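Local coordinates for putative citrate lyase (Ralstonia eutropha, PDB 3QQW), which probably acts as a magnesium-dependent lyase of the HpcH/HpaI aldolase and citrate lyase family, perhaps cleaving citramalyl-CoA, at residues K17-A29 with L250-V264. Residues are numbered along the deposited sequence; the frame is centred on the assembly and turned at random.
Sequences KSFPVLAACEHFA and LRMWSIYPAQIQPIV
Glu26 and Trp253 sit side by side where strands 25-29 and 251-254, the first and last of the TIM barrel, pair in parallel and close it. Four backbone bonds join them: Met252 N to Ala24 O, Glu26 N to Met252 O, Ser254 N to Glu26 O and Phe28 N to Ser254 O.

Charge gathers on the barrel-interior side. Glu26, with CG opposite its backbone N (chi1 -168°) and the chain extended beyond, carries OE1 to Arg251, whose NH2 meets its anti lone pair at 2.6 Å, nearly straight and in the guanidinium plane, although the carboxylate is turned 71° from that plane. Arg251 NH1 gives a bent hydrogen bond to Ala23 O (2.8 Å). A water joins Glu26 OE1, Arg251 NE and Trp253 NE1. Arg251 NH2 also forms a salt bridge with Asp50, and Glu26 OE2 is hydrogen-bonded to Thr52.

Phe28 lays CE1 over the centre of the Trp253 ring system, 3.3 Å from CD2, with the planes inclined 36°. Trp253 also lies close to Arg88, predicted to bind substrate, and its NE1 is hydrogen-bonded to Asp174.

On the outer face, His27 ND1 and Ser254 OG share a hydrogen bond (2.8 Å), and Ile260 CD1 makes an off-centre CH-pi contact with the imidazole. Cys25 CB packs on Ile263 CG2 (3.8 Å) and Val264 CG2.

Helical segment 260-264 runs back across the seam, roughly antiparallel to strand 25-29, its Ile260 touching Leu41 of helix 32-45, while strands 49-54 and 221-224 continue the barrel on either side.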
loop_
_atom_site.group_PDB
_atom_site.type_symbol
_atom_site.label_atom_id
_atom_site.label_comp_id
_atom_site.label_asym_id
_atom_site.label_seq_id
_atom_site.Cartn_x
_atom_site.Cartn_y
_atom_site.Cartn_z
ATOM N N LYS C 17 -24.450 6.942 5.559
ATOM C CA LYS C 17 -25.090 5.718 5.061
ATOM C C LYS C 17 -24.865 4.603 6.087
ATOM O O LYS C 17 -23.780 4.513 6.672
ATOM C CB LYS C 17 -24.544 5.324 3.683
ATOM N N SER C 18 -25.891 3.783 6.342
ATOM C CA SER C 18 -25.777 2.685 7.302
ATOM C C SER C 18 -24.946 1.536 6.711
ATOM O O SER C 18 -25.148 1.178 5.537
ATOM C CB SER C 18 -27.157 2.186 7.712
ATOM O OG SER C 18 -27.091 1.088 8.611
ATOM N N PHE C 19 -23.995 0.978 7.523
ATOM C CA PHE C 19 -23.153 -0.152 7.118
ATOM C C PHE C 19 -24.022 -1.400 6.886
ATOM O O PHE C 19 -24.958 -1.612 7.660
ATOM C CB PHE C 19 -22.067 -0.427 8.155
ATOM C CG PHE C 19 -20.977 -1.346 7.663
ATOM C CD1 PHE C 19 -20.000 -0.889 6.773
ATOM C CD2 PHE C 19 -20.904 -2.664 8.101
ATOM C CE1 PHE C 19 -18.980 -1.731 6.334
ATOM C CE2 PHE C 19 -19.876 -3.496 7.668
ATOM C CZ PHE C 19 -18.924 -3.021 6.782
ATOM N N PRO C 20 -23.815 -2.188 5.802
ATOM C CA PRO C 20 -24.703 -3.331 5.570
ATOM C C PRO C 20 -24.500 -4.425 6.598
ATOM O O PRO C 20 -23.354 -4.751 6.935
ATOM C CB PRO C 20 -24.337 -3.813 4.158
ATOM C CG PRO C 20 -23.366 -2.818 3.613
ATOM C CD PRO C 20 -22.761 -2.116 4.772
ATOM N N VAL C 21 -25.617 -4.974 7.106
ATOM C CA VAL C 21 -25.551 -6.057 8.075
ATOM C C VAL C 21 -25.786 -7.345 7.313
ATOM O O VAL C 21 -26.914 -7.695 6.937
ATOM C CB VAL C 21 -26.434 -5.883 9.331
ATOM C CG1 VAL C 21 -25.931 -4.692 10.129
ATOM C CG2 VAL C 21 -27.919 -5.721 9.006
ATOM N N LEU C 22 -24.664 -7.998 6.988
ATOM C CA LEU C 22 -24.718 -9.209 6.213
ATOM C C LEU C 22 -24.145 -10.350 6.983
ATOM O O LEU C 22 -23.250 -10.164 7.815
ATOM C CB LEU C 22 -23.961 -9.031 4.889
ATOM C CG LEU C 22 -24.405 -7.898 3.977
ATOM C CD1 LEU C 22 -23.350 -7.602 2.959
ATOM C CD2 LEU C 22 -25.714 -8.228 3.297
ATOM N N ALA C 23 -24.633 -11.550 6.662
ATOM C CA ALA C 23 -24.199 -12.825 7.197
ATOM C C ALA C 23 -22.701 -12.949 7.017
ATOM O O ALA C 23 -22.138 -12.481 6.020
ATOM C CB ALA C 23 -24.920 -13.946 6.470
ATOM N N ALA C 24 -22.055 -13.554 7.994
ATOM C CA ALA C 24 -20.603 -13.778 8.020
ATOM C C ALA C 24 -20.154 -14.764 6.945
ATOM O O ALA C 24 -18.981 -14.811 6.586
ATOM C CB ALA C 24 -20.238 -14.315 9.379
ATOM N N CYS C 25 -21.096 -15.549 6.422
ATOM C CA CYS C 25 -20.789 -16.609 5.475
ATOM C C CYS C 25 -21.650 -16.564 4.235
ATOM O O CYS C 25 -22.848 -16.297 4.303
ATOM C CB CYS C 25 -20.926 -17.959 6.177
ATOM S SG CYS C 25 -20.471 -19.371 5.150
ATOM N N GLU C 26 -21.031 -16.900 3.107
ATOM C CA GLU C 26 -21.687 -16.956 1.808
ATOM C C GLU C 26 -21.368 -18.285 1.174
ATOM O O GLU C 26 -20.221 -18.516 0.775
ATOM C CB GLU C 26 -21.260 -15.787 0.908
ATOM C CG GLU C 26 -22.142 -15.661 -0.325
ATOM C CD GLU C 26 -21.767 -14.524 -1.247
ATOM O OE1 GLU C 26 -21.876 -13.361 -0.810
ATOM O OE2 GLU C 26 -21.372 -14.787 -2.406
ATOM N N HIS C 27 -22.370 -19.169 1.111
ATOM C CA HIS C 27 -22.203 -20.523 0.595
ATOM C C HIS C 27 -22.553 -20.602 -0.897
ATOM O O HIS C 27 -23.592 -20.103 -1.320
ATOM C CB HIS C 27 -23.044 -21.507 1.406
ATOM C CG HIS C 27 -22.799 -22.926 1.035
ATOM N ND1 HIS C 27 -21.640 -23.586 1.425
ATOM C CD2 HIS C 27 -23.553 -23.763 0.290
ATOM C CE1 HIS C 27 -21.732 -24.799 0.908
ATOM N NE2 HIS C 27 -22.868 -24.953 0.221
ATOM N N PHE C 28 -21.656 -21.201 -1.697
ATOM C CA PHE C 28 -21.865 -21.382 -3.134
ATOM C C PHE C 28 -22.393 -22.762 -3.436
ATOM O O PHE C 28 -21.962 -23.718 -2.803
ATOM C CB PHE C 28 -20.558 -21.149 -3.902
ATOM C CG PHE C 28 -20.299 -19.682 -4.090
ATOM C CD1 PHE C 28 -20.019 -18.860 -2.996
ATOM C CD2 PHE C 28 -20.348 -19.111 -5.353
ATOM C CE1 PHE C 28 -19.817 -17.502 -3.167
ATOM C CE2 PHE C 28 -20.080 -17.754 -5.532
ATOM C CZ PHE C 28 -19.834 -16.960 -4.440
ATOM N N ALA C 29 -23.321 -22.848 -4.413
ATOM C CA ALA C 29 -23.987 -24.067 -4.924
ATOM C C ALA C 29 -24.316 -23.816 -6.403
ATOM O O ALA C 29 -24.886 -22.774 -6.733
ATOM C CB ALA C 29 -25.246 -24.391 -4.117
ATOM N N LEU C 250 -15.094 -9.302 6.994
ATOM C CA LEU C 250 -16.293 -9.427 7.815
ATOM C C LEU C 250 -17.228 -10.495 7.281
ATOM O O LEU C 250 -18.349 -10.703 7.787
ATOM C CB LEU C 250 -16.984 -8.049 7.807
ATOM C CG LEU C 250 -16.267 -6.923 8.553
ATOM C CD1 LEU C 250 -16.989 -5.617 8.360
ATOM C CD2 LEU C 250 -16.152 -7.243 10.031
ATOM N N ARG C 251 -16.767 -11.164 6.232
ATOM C CA ARG C 251 -17.503 -12.216 5.545
ATOM C C ARG C 251 -16.496 -13.145 4.881
ATOM O O ARG C 251 -15.350 -12.758 4.646
ATOM C CB ARG C 251 -18.440 -11.575 4.520
ATOM C CG ARG C 251 -19.453 -12.466 3.841
ATOM C CD ARG C 251 -20.443 -11.500 3.223
ATOM N NE ARG C 251 -21.282 -12.075 2.182
ATOM C CZ ARG C 251 -22.577 -12.314 2.321
ATOM N NH1 ARG C 251 -23.174 -12.095 3.479
ATOM N NH2 ARG C 251 -23.287 -12.764 1.300
HETATM N N MSE C 252 -16.925 -14.382 4.591
HETATM C CA MSE C 252 -16.096 -15.359 3.918
HETATM C C MSE C 252 -16.950 -16.327 3.171
HETATM O O MSE C 252 -17.975 -16.777 3.685
HETATM C CB MSE C 252 -15.221 -16.105 4.929
HETATM C CG MSE C 252 -14.102 -16.876 4.283
HETATM SE SE MSE C 252 -12.913 -17.492 5.633
HETATM C CE MSE C 252 -12.267 -19.101 4.749
ATOM N N TRP C 253 -16.478 -16.718 1.991
ATOM C CA TRP C 253 -17.136 -17.700 1.144
ATOM C C TRP C 253 -17.010 -19.110 1.709
ATOM O O TRP C 253 -16.026 -19.449 2.361
ATOM C CB TRP C 253 -16.532 -17.660 -0.258
ATOM C CG TRP C 253 -16.928 -16.484 -1.100
ATOM C CD1 TRP C 253 -17.498 -15.318 -0.679
ATOM C CD2 TRP C 253 -16.765 -16.364 -2.519
ATOM N NE1 TRP C 253 -17.723 -14.485 -1.749
ATOM C CE2 TRP C 253 -17.294 -15.107 -2.896
ATOM C CE3 TRP C 253 -16.296 -17.234 -3.527
ATOM C CZ2 TRP C 253 -17.313 -14.668 -4.232
ATOM C CZ3 TRP C 253 -16.331 -16.803 -4.850
ATOM C CH2 TRP C 253 -16.803 -15.524 -5.188
ATOM N N SER C 254 -17.986 -19.947 1.383
ATOM C CA SER C 254 -18.025 -21.358 1.715
ATOM C C SER C 254 -18.324 -22.161 0.451
ATOM O O SER C 254 -19.164 -21.743 -0.352
ATOM C CB SER C 254 -19.088 -21.617 2.774
ATOM O OG SER C 254 -19.369 -23.001 2.870
ATOM N N ILE C 255 -17.660 -23.304 0.275
ATOM C CA ILE C 255 -17.901 -24.178 -0.881
ATOM C C ILE C 255 -18.352 -25.564 -0.423
ATOM O O ILE C 255 -18.726 -26.390 -1.251
ATOM C CB ILE C 255 -16.708 -24.264 -1.855
ATOM C CG1 ILE C 255 -15.364 -24.497 -1.114
ATOM C CG2 ILE C 255 -16.715 -23.049 -2.785
ATOM C CD1 ILE C 255 -14.173 -24.925 -1.991
ATOM N N TYR C 256 -18.340 -25.809 0.883
ATOM C CA TYR C 256 -18.774 -27.078 1.465
ATOM C C TYR C 256 -19.558 -26.788 2.762
ATOM O O TYR C 256 -19.132 -25.940 3.546
ATOM C CB TYR C 256 -17.589 -28.030 1.695
ATOM C CG TYR C 256 -18.032 -29.465 1.858
ATOM C CD1 TYR C 256 -18.449 -30.217 0.758
ATOM C CD2 TYR C 256 -18.085 -30.062 3.118
ATOM C CE1 TYR C 256 -18.886 -31.531 0.906
ATOM C CE2 TYR C 256 -18.535 -31.371 3.278
ATOM C CZ TYR C 256 -18.927 -32.106 2.166
ATOM O OH TYR C 256 -19.353 -33.412 2.275
ATOM N N PRO C 257 -20.717 -27.440 2.993
ATOM C CA PRO C 257 -21.536 -27.104 4.171
ATOM C C PRO C 257 -20.814 -27.153 5.519
ATOM O O PRO C 257 -21.168 -26.397 6.421
ATOM C CB PRO C 257 -22.651 -28.148 4.122
ATOM C CG PRO C 257 -22.809 -28.433 2.664
ATOM C CD PRO C 257 -21.396 -28.447 2.149
ATOM N N ALA C 258 -19.807 -28.014 5.657
ATOM C CA ALA C 258 -19.049 -28.163 6.895
ATOM C C ALA C 258 -18.249 -26.882 7.233
ATOM O O ALA C 258 -17.826 -26.722 8.370
ATOM C CB ALA C 258 -18.125 -29.365 6.787
ATOM N N GLN C 259 -18.069 -25.966 6.262
ATOM C CA GLN C 259 -17.327 -24.700 6.442
ATOM C C GLN C 259 -18.176 -23.583 7.060
ATOM O O GLN C 259 -17.608 -22.661 7.636
ATOM C CB GLN C 259 -16.759 -24.183 5.106
ATOM C CG GLN C 259 -15.891 -25.179 4.367
ATOM C CD GLN C 259 -15.211 -24.619 3.163
ATOM O OE1 GLN C 259 -15.807 -23.940 2.340
ATOM N NE2 GLN C 259 -13.948 -24.961 2.992
ATOM N N ILE C 260 -19.524 -23.672 6.955
ATOM C CA ILE C 260 -20.468 -22.637 7.388
ATOM C C ILE C 260 -20.329 -22.301 8.884
ATOM O O ILE C 260 -19.968 -21.156 9.191
ATOM C CB ILE C 260 -21.933 -22.963 6.989
ATOM C CG1 ILE C 260 -22.044 -23.061 5.446
ATOM C CG2 ILE C 260 -22.926 -21.916 7.580
ATOM C CD1 ILE C 260 -23.313 -23.616 4.903
ATOM N N GLN C 261 -20.623 -23.253 9.790
ATOM C CA GLN C 261 -20.554 -23.002 11.220
ATOM C C GLN C 261 -19.154 -22.503 11.649
ATOM O O GLN C 261 -19.128 -21.460 12.300
ATOM C CB GLN C 261 -21.020 -24.215 12.033
ATOM C CG GLN C 261 -22.052 -23.854 13.113
ATOM C CD GLN C 261 -23.390 -23.405 12.567
ATOM O OE1 GLN C 261 -24.109 -24.167 11.925
ATOM N NE2 GLN C 261 -23.739 -22.162 12.823
ATOM N N PRO C 262 -17.997 -23.096 11.233
ATOM C CA PRO C 262 -16.689 -22.516 11.637
ATOM C C PRO C 262 -16.498 -21.061 11.171
ATOM O O PRO C 262 -15.943 -20.266 11.927
ATOM C CB PRO C 262 -15.659 -23.434 10.967
ATOM C CG PRO C 262 -16.376 -24.702 10.737
ATOM C CD PRO C 262 -17.803 -24.345 10.467
ATOM N N ILE C 263 -17.009 -20.695 9.973
ATOM C CA ILE C 263 -16.893 -19.322 9.458
ATOM C C ILE C 263 -17.772 -18.390 10.299
ATOM O O ILE C 263 -17.268 -17.361 10.761
ATOM C CB ILE C 263 -17.185 -19.203 7.942
ATOM C CG1 ILE C 263 -16.047 -19.852 7.108
ATOM C CG2 ILE C 263 -17.385 -17.731 7.523
ATOM C CD1 ILE C 263 -16.384 -20.181 5.644
ATOM N N VAL C 264 -19.067 -18.751 10.518
ATOM C CA VAL C 264 -20.008 -17.942 11.298
ATOM C C VAL C 264 -19.452 -17.703 12.726
ATOM O O VAL C 264 -19.377 -16.556 13.166
ATOM C CB VAL C 264 -21.433 -18.577 11.311
ATOM C CG1 VAL C 264 -22.344 -17.925 12.355
ATOM C CG2 VAL C 264 -22.067 -18.513 9.917
HETATM O O HOH W 1 -20.511 -9.298 7.004
HETATM O O HOH W 2 -19.480 -12.387 -0.163
#